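Local coordinates for protein plasmodium falciparum gamete antigen 27/25 (Plasmodium falciparum, PDB 1N81) that is essential for sexual development of the malaria parasite as a gametocyte protein, has no settled molecular function and may take part in dimerisation, at residues D121-R124 / E128-R131; R111-V116 / S167-D172; S27-L32 / R50-R55. All coordinates share one frame; numbering follows the deposited sequence.

Contact 1 (D121-R124 / E128-R131)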
# COMPACT_ATOMS: atom_id res chain seq x y z
N ASP A 121 10.63 -12.78 -0.18
CA ASP A 121 11.75 -13.03 0.72
C ASP A 121 12.26 -14.48 0.67
O ASP A 121 13.46 -14.73 0.82
CB ASP A 121 11.36 -12.76 2.18
CG ASP A 121 11.07 -11.31 2.46
OD1 ASP A 121 11.45 -10.43 1.66
OD2 ASP A 121 10.45 -11.05 3.52
N HIS A 122 11.35 -15.43 0.48
CA HIS A 122 11.73 -16.83 0.45
C HIS A 122 12.29 -17.31 -0.87
O HIS A 122 12.83 -18.40 -0.92
CB HIS A 122 10.55 -17.72 0.83
CG HIS A 122 10.03 -17.48 2.22
ND1 HIS A 122 8.95 -18.18 2.74
CD2 HIS A 122 10.42 -16.61 3.18
CE1 HIS A 122 8.70 -17.74 3.96
NE2 HIS A 122 9.58 -16.80 4.25
N ALA A 123 12.16 -16.52 -1.94
CA ALA A 123 12.70 -16.93 -3.23
C ALA A 123 14.21 -16.70 -3.22
O ALA A 123 14.71 -15.74 -2.62
CB ALA A 123 12.04 -16.17 -4.36
N ARG A 124 14.94 -17.58 -3.88
CA ARG A 124 16.40 -17.53 -3.92
C ARG A 124 17.00 -16.47 -4.84
O ARG A 124 17.75 -15.60 -4.40
CB ARG A 124 16.93 -18.90 -4.34
CG ARG A 124 18.42 -19.14 -4.11
CD ARG A 124 18.79 -20.55 -4.56
NE ARG A 124 20.07 -20.99 -3.99
CZ ARG A 124 20.53 -22.23 -4.07
NH1 ARG A 124 19.83 -23.17 -4.69
NH2 ARG A 124 21.70 -22.54 -3.50
N GLU A 128 13.64 -14.32 -9.62
CA GLU A 128 12.40 -14.95 -9.18
C GLU A 128 11.67 -13.97 -8.23
O GLU A 128 10.45 -13.85 -8.29
CB GLU A 128 12.75 -16.29 -8.51
CG GLU A 128 11.57 -17.07 -7.90
CD GLU A 128 10.49 -17.43 -8.90
OE1 GLU A 128 10.58 -17.03 -10.08
OE2 GLU A 128 9.52 -18.12 -8.49
N LYS A 129 12.42 -13.25 -7.40
CA LYS A 129 11.81 -12.28 -6.51
C LYS A 129 11.05 -11.25 -7.34
O LYS A 129 9.92 -10.87 -7.01
CB LYS A 129 12.87 -11.57 -5.67
CG LYS A 129 13.57 -12.45 -4.68
CD LYS A 129 14.47 -11.61 -3.82
CE LYS A 129 15.33 -12.48 -2.90
NZ LYS A 129 14.55 -13.29 -1.92
N LYS A 130 11.65 -10.82 -8.44
CA LYS A 130 11.00 -9.84 -9.30
C LYS A 130 9.77 -10.44 -9.98
O LYS A 130 8.70 -9.80 -10.03
CB LYS A 130 11.99 -9.29 -10.35
CG LYS A 130 11.35 -8.36 -11.38
CD LYS A 130 12.38 -7.76 -12.35
CE LYS A 130 11.72 -6.69 -13.25
NZ LYS A 130 12.70 -5.79 -13.95
N ARG A 131 9.89 -11.67 -10.48
CA ARG A 131 8.75 -12.31 -11.12
C ARG A 131 7.57 -12.36 -10.10
O ARG A 131 6.41 -12.04 -10.44
CB ARG A 131 9.09 -13.73 -11.52
CG ARG A 131 7.94 -14.39 -12.25
CD ARG A 131 8.17 -15.89 -12.38
NE ARG A 131 7.97 -16.61 -11.12
CZ ARG A 131 6.80 -16.73 -10.49
NH1 ARG A 131 5.69 -16.20 -11.01
NH2 ARG A 131 6.74 -17.38 -9.34

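Contact 2 (R111-V116 / S167-D172)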
# COMPACT_ATOMS: atom_id res chain seq x y z
N ARG A 111 -2.85 -6.28 3.21
CA ARG A 111 -2.63 -7.70 3.44
C ARG A 111 -2.05 -8.45 2.21
O ARG A 111 -1.20 -9.34 2.35
CB ARG A 111 -3.94 -8.38 3.81
CG ARG A 111 -3.81 -9.85 3.99
CD ARG A 111 -2.87 -10.21 5.14
NE ARG A 111 -3.20 -11.52 5.70
CZ ARG A 111 -3.83 -11.72 6.86
NH1 ARG A 111 -4.19 -10.69 7.61
NH2 ARG A 111 -4.09 -12.95 7.28
N VAL A 112 -2.52 -8.13 1.01
CA VAL A 112 -1.98 -8.84 -0.16
C VAL A 112 -0.50 -8.45 -0.32
O VAL A 112 0.34 -9.33 -0.55
CB VAL A 112 -2.79 -8.55 -1.43
CG1 VAL A 112 -2.07 -9.13 -2.65
CG2 VAL A 112 -4.15 -9.20 -1.30
N ILE A 113 -0.19 -7.16 -0.13
CA ILE A 113 1.20 -6.68 -0.20
C ILE A 113 2.07 -7.51 0.74
O ILE A 113 3.11 -8.04 0.33
CB ILE A 113 1.34 -5.17 0.21
CG1 ILE A 113 0.78 -4.28 -0.90
CG2 ILE A 113 2.79 -4.83 0.49
CD1 ILE A 113 0.77 -2.80 -0.59
N GLU A 114 1.64 -7.66 1.99
CA GLU A 114 2.44 -8.42 2.95
C GLU A 114 2.65 -9.87 2.57
O GLU A 114 3.77 -10.37 2.61
CB GLU A 114 1.84 -8.33 4.35
CG GLU A 114 2.00 -6.93 4.87
CD GLU A 114 1.53 -6.78 6.29
OE1 GLU A 114 0.86 -7.67 6.82
OE2 GLU A 114 1.85 -5.73 6.87
N GLU A 115 1.58 -10.53 2.18
CA GLU A 115 1.63 -11.93 1.79
C GLU A 115 2.59 -12.11 0.60
O GLU A 115 3.43 -13.02 0.57
CB GLU A 115 0.21 -12.33 1.39
CG GLU A 115 -0.08 -13.79 1.35
CD GLU A 115 -0.15 -14.40 2.72
OE1 GLU A 115 -0.55 -13.69 3.69
OE2 GLU A 115 0.19 -15.59 2.79
N VAL A 116 2.46 -11.26 -0.41
CA VAL A 116 3.34 -11.39 -1.55
C VAL A 116 4.78 -11.14 -1.12
O VAL A 116 5.70 -11.79 -1.62
CB VAL A 116 2.95 -10.42 -2.69
CG1 VAL A 116 3.98 -10.49 -3.80
CG2 VAL A 116 1.59 -10.77 -3.23
N SER A 167 2.30 -4.31 -7.09
CA SER A 167 3.57 -4.64 -7.74
C SER A 167 4.50 -3.43 -7.60
O SER A 167 5.67 -3.58 -7.24
CB SER A 167 3.35 -5.00 -9.22
OG SER A 167 2.72 -6.26 -9.33
N GLN A 168 3.96 -2.23 -7.81
CA GLN A 168 4.77 -1.02 -7.68
C GLN A 168 5.30 -0.86 -6.28
O GLN A 168 6.48 -0.54 -6.09
CB GLN A 168 3.99 0.25 -8.02
CG GLN A 168 4.91 1.46 -7.97
CD GLN A 168 4.20 2.74 -8.20
OE1 GLN A 168 3.50 3.25 -7.33
NE2 GLN A 168 4.35 3.28 -9.41
N PHE A 169 4.43 -1.04 -5.29
CA PHE A 169 4.82 -0.91 -3.90
C PHE A 169 5.97 -1.88 -3.55
O PHE A 169 6.94 -1.51 -2.91
CB PHE A 169 3.61 -1.20 -2.98
CG PHE A 169 3.93 -1.10 -1.51
CD1 PHE A 169 3.56 0.02 -0.77
CD2 PHE A 169 4.61 -2.14 -0.86
CE1 PHE A 169 3.84 0.13 0.61
CE2 PHE A 169 4.91 -2.06 0.51
CZ PHE A 169 4.52 -0.91 1.25
N LEU A 170 5.85 -3.14 -3.96
CA LEU A 170 6.88 -4.11 -3.64
C LEU A 170 8.25 -3.70 -4.24
O LEU A 170 9.27 -3.67 -3.55
CB LEU A 170 6.45 -5.49 -4.13
CG LEU A 170 5.28 -6.04 -3.30
CD1 LEU A 170 4.66 -7.19 -4.00
CD2 LEU A 170 5.74 -6.45 -1.91
N ILE A 171 8.27 -3.37 -5.53
CA ILE A 171 9.52 -2.97 -6.16
C ILE A 171 10.16 -1.79 -5.44
O ILE A 171 11.34 -1.80 -5.17
CB ILE A 171 9.29 -2.64 -7.66
CG1 ILE A 171 8.95 -3.93 -8.41
CG2 ILE A 171 10.57 -2.03 -8.27
CD1 ILE A 171 8.31 -3.71 -9.77
N ASP A 172 9.36 -0.79 -5.09
CA ASP A 172 9.85 0.38 -4.39
C ASP A 172 10.28 0.15 -2.96
O ASP A 172 11.20 0.80 -2.49
CB ASP A 172 8.78 1.46 -4.28
CG ASP A 172 8.57 2.18 -5.54
OD1 ASP A 172 9.35 1.92 -6.48
OD2 ASP A 172 7.66 3.02 -5.58

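Contact 3 (S27-L32 / R50-R55)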
# COMPACT_ATOMS: atom_id res chain seq x y z
N SER A 27 -5.97 6.39 4.87
CA SER A 27 -7.19 6.38 5.65
C SER A 27 -7.43 7.78 6.22
O SER A 27 -8.52 8.32 6.07
CB SER A 27 -7.08 5.35 6.78
OG SER A 27 -8.28 5.32 7.54
N ASP A 28 -6.41 8.37 6.85
CA ASP A 28 -6.55 9.72 7.40
C ASP A 28 -7.03 10.71 6.33
O ASP A 28 -7.96 11.49 6.54
CB ASP A 28 -5.22 10.25 7.97
CG ASP A 28 -4.79 9.54 9.25
OD1 ASP A 28 -5.58 8.79 9.86
OD2 ASP A 28 -3.62 9.73 9.64
N TYR A 29 -6.37 10.71 5.18
CA TYR A 29 -6.74 11.65 4.13
C TYR A 29 -8.16 11.42 3.64
O TYR A 29 -8.84 12.35 3.23
CB TYR A 29 -5.76 11.57 2.98
CG TYR A 29 -5.70 12.84 2.21
CD1 TYR A 29 -4.83 13.85 2.59
CD2 TYR A 29 -6.52 13.04 1.08
CE1 TYR A 29 -4.76 15.05 1.86
CE2 TYR A 29 -6.46 14.24 0.34
CZ TYR A 29 -5.58 15.24 0.75
OH TYR A 29 -5.50 16.43 0.05
N ILE A 30 -8.61 10.16 3.65
CA ILE A 30 -9.97 9.88 3.22
C ILE A 30 -10.92 10.46 4.26
O ILE A 30 -12.03 10.87 3.92
CB ILE A 30 -10.20 8.36 3.05
CG1 ILE A 30 -9.56 7.89 1.74
CG2 ILE A 30 -11.70 8.03 3.05
CD1 ILE A 30 -9.62 6.43 1.52
N TYR A 31 -10.50 10.49 5.51
CA TYR A 31 -11.34 11.07 6.55
C TYR A 31 -11.50 12.57 6.26
O TYR A 31 -12.59 13.11 6.36
CB TYR A 31 -10.71 10.91 7.92
CG TYR A 31 -11.60 11.44 9.03
CD1 TYR A 31 -12.61 10.66 9.57
CD2 TYR A 31 -11.43 12.74 9.52
CE1 TYR A 31 -13.43 11.16 10.57
CE2 TYR A 31 -12.26 13.24 10.52
CZ TYR A 31 -13.25 12.45 11.03
OH TYR A 31 -14.05 12.96 12.03
N LEU A 32 -10.40 13.22 5.90
CA LEU A 32 -10.44 14.64 5.56
C LEU A 32 -11.46 14.84 4.44
O LEU A 32 -12.36 15.69 4.53
CB LEU A 32 -9.06 15.11 5.06
CG LEU A 32 -9.02 16.51 4.45
CD1 LEU A 32 -9.36 17.54 5.57
CD2 LEU A 32 -7.65 16.81 3.83
N ARG A 50 -1.23 17.19 -3.87
CA ARG A 50 -0.06 16.40 -3.47
C ARG A 50 0.68 16.95 -2.25
O ARG A 50 1.21 16.20 -1.43
CB ARG A 50 0.94 16.29 -4.64
CG ARG A 50 0.40 15.57 -5.86
CD ARG A 50 1.43 15.59 -6.99
NE ARG A 50 2.63 14.84 -6.62
CZ ARG A 50 2.67 13.52 -6.54
NH1 ARG A 50 1.58 12.82 -6.81
NH2 ARG A 50 3.80 12.90 -6.20
N VAL A 51 0.71 18.27 -2.12
CA VAL A 51 1.39 18.88 -0.99
C VAL A 51 0.73 18.41 0.29
O VAL A 51 1.40 17.91 1.19
CB VAL A 51 1.41 20.44 -1.09
CG1 VAL A 51 2.12 21.04 0.11
CG2 VAL A 51 2.17 20.88 -2.39
N SER A 52 -0.59 18.54 0.40
CA SER A 52 -1.23 18.08 1.62
C SER A 52 -1.05 16.58 1.84
O SER A 52 -0.72 16.15 2.95
CB SER A 52 -2.72 18.41 1.62
OG SER A 52 -2.91 19.80 1.51
N ILE A 53 -1.25 15.79 0.79
CA ILE A 53 -1.12 14.35 0.96
C ILE A 53 0.27 14.02 1.48
O ILE A 53 0.43 13.21 2.39
CB ILE A 53 -1.38 13.59 -0.37
CG1 ILE A 53 -2.85 13.70 -0.79
CG2 ILE A 53 -0.98 12.08 -0.19
CD1 ILE A 53 -3.04 13.26 -2.27
N ARG A 54 1.30 14.64 0.90
CA ARG A 54 2.64 14.35 1.38
C ARG A 54 2.77 14.76 2.84
O ARG A 54 3.51 14.14 3.59
CB ARG A 54 3.70 15.08 0.56
CG ARG A 54 5.10 14.63 0.95
CD ARG A 54 6.19 15.29 0.16
NE ARG A 54 6.67 14.50 -0.97
CZ ARG A 54 6.11 14.51 -2.17
NH1 ARG A 54 5.04 15.27 -2.39
NH2 ARG A 54 6.63 13.82 -3.17
N ARG A 55 2.04 15.78 3.26
CA ARG A 55 2.10 16.20 4.66
C ARG A 55 1.50 15.07 5.51
O ARG A 55 1.99 14.79 6.60
CB ARG A 55 1.32 17.51 4.86
CG ARG A 55 1.49 18.13 6.25
CD ARG A 55 0.64 19.38 6.42
NE ARG A 55 0.80 20.24 5.25
CZ ARG A 55 -0.17 20.48 4.37
NH1 ARG A 55 -1.37 19.94 4.53
NH2 ARG A 55 0.08 21.24 3.32

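Contact 1 (D121-R124 / E128-R131)
Ala123 packs against Glu128 and Lys129 at a tight turn between two successive helices, a short-loop helix-helix corner. Helix 96-122 ends here, and helix 126-133 starts almost at once. In 128-131, Glu128 comes first. Its CG lies anti to the backbone N (chi1 176°), beside the carbonyl carbon, and meets Ala123 CB at 3.7 Å. The chain then bends at chi2, and its carboxylate serves its own helix rather than the corner.

Lys129 does most of the joining. It is the buried residue of the corner. Its CG lies 4.0 Å from Ala123 CB, so the start of the chain rests alongside the methyl group. The chain runs extended until chi4, where it bends and brings NZ to the backbone of 121-124. NZ donates a hydrogen bond of 2.6 Å to Ala123 O, tilted 18° from the carbonyl plane. It also bonds to Val120 O, so the ammonium group is held by two carbonyls, one in the last turn of helix 96-122 and one just beyond it. The ammonium charge beside the C-terminal end of this helix is probably favourable to the helix dipole. The Asp121 carboxylate does not reach NZ. Its OD1 is hydrogen-bonded to Ser176 of the C-terminal tail, and Tyr177 of the same tail touches the Lys129 side chain.

Arg131, the last residue of 128-131, holds the Glu128 carboxylate side-on in a salt bridge. Both carboxylate oxygens lie close to the guanidinium plane. Arg131 NE meets Glu128 OE1 on its syn side at 2.8 Å, and Arg131 NH2 meets Glu128 OE2 from above the carboxylate plane at 3.0 Å.

Contact 2 (R111-V116 / S167-D172)
Ile113 of helix 96-122 points into Phe169 and Leu170 of helix 156-173. From CB the side chain forks, and both branches reach the other helix. CG2 lies anti to the backbone N and reaches the CD2-CE2 rim of the Phe169 ring, 3.5 Å from Phe169 CE2. The same methyl group also touches Leu170 CD2 at 4.1 Å. The other branch runs through CG1, which chi1 of -73° sets anti to the carbonyl carbon. Its tip, CD1, lies over a face of the Phe169 ring. It stands 3.9 Å from the ring centroid and 19° off the normal, a CH-pi contact. The two side chains cross at about a right angle.

One turn further on, Val116 continues the seam. Val116 CG1 presses on Leu170 CD1 at 3.4 Å, tighter than usual for two carbons. Leu170 CD2 also lies near the carbonyl oxygen of Ile113, so this leucine fits between Ile113 and Val116.

All four residues are buried. Helix 13-35 also packs here: Phe23 touches Ile113 and Ile15 touches Phe169. From helix 126-133, Ile132 touches Val116 and Met133 touches Leu170. The axes of the two segments approach to 10.2 Å and cross at -50°, an angle common for packed helix pairs. Such a crossing, filled by apolar side chains, is part of the core of this all-helical fold.

Contact 3 (S27-L32 / R50-R55)
The first torsions of Tyr29 and Ile53 bring the two side chains together. In Tyr29 of helix 13-35, CG is anti to the backbone N (chi1 -155°), which sends the ring across to helix 50-63. In Ile53, CG1 is anti to the carbonyl carbon (chi1 -68°), which brings that methylene over the ring.

The result is a CH-pi contact. Ile53 CG1 stands 3.6 Å from the centroid of the Tyr29 ring and 18° off its normal. Its nearest ring atoms are toward the hydroxyl end, at CZ and CE1, with Tyr29 CZ at 3.5 Å from Ile53 CG1. The two side chains cross at about a right angle. On the opposite face of the ring lies Leu32 CD2, from the same helix as the tyrosine, 3.9 Å above the plane. The two faces are thus covered by Ile53 CG1 and Leu32 CD2.

Ser52 approaches differently. Its CB sits at the ring edge, in the plane, 3.8 Å from Tyr29 OH. The serine hydroxyl takes no part across the contact. Ser52 OG is hydrogen-bonded to Asp49 OD2, just before the helix, and has a weak bond of 3.4 Å with Arg55 NH1 one turn on.

The tyrosine hydroxyl is satisfied by the backbone. Tyr29 OH is hydrogen-bonded to Ala46 O, near the end of the short helix 42-47. This links helix 13-35 to helix 42-47 by one hydrogen bond. Tyr56 of helix 50-63 adds an edge-to-face ring contact with Tyr29. From helix 71-89, Leu85 touches Tyr29 and Ile81 touches Ile53. CH-pi packing of a tyrosine face on an isoleucine joins helices 13-35 and 50-63 in the core of this all-helical fold.

Contacts 1 and 2 share helix 96-122. Contact 2 uses a buried length of it, and contact 1 uses its C-terminal end at the surface. Their centres are 12 Å apart, and their nearest atoms are about 5 Å apart. Helix 126-133 connects them, because it supplies residues 128-131 of contact 1 and also packs on Val116 and Leu170. Contact 3 comes earlier in the chain. Its centre lies 21 Å from that of contact 2 and 33 Å from that of contact 1, with contacts 1 and 3 on opposite sides of the chain's centre. Helix 13-35 links contacts 2 and 3: it packs on Ile113 and Phe169 and supplies the 27-32 side of contact 3.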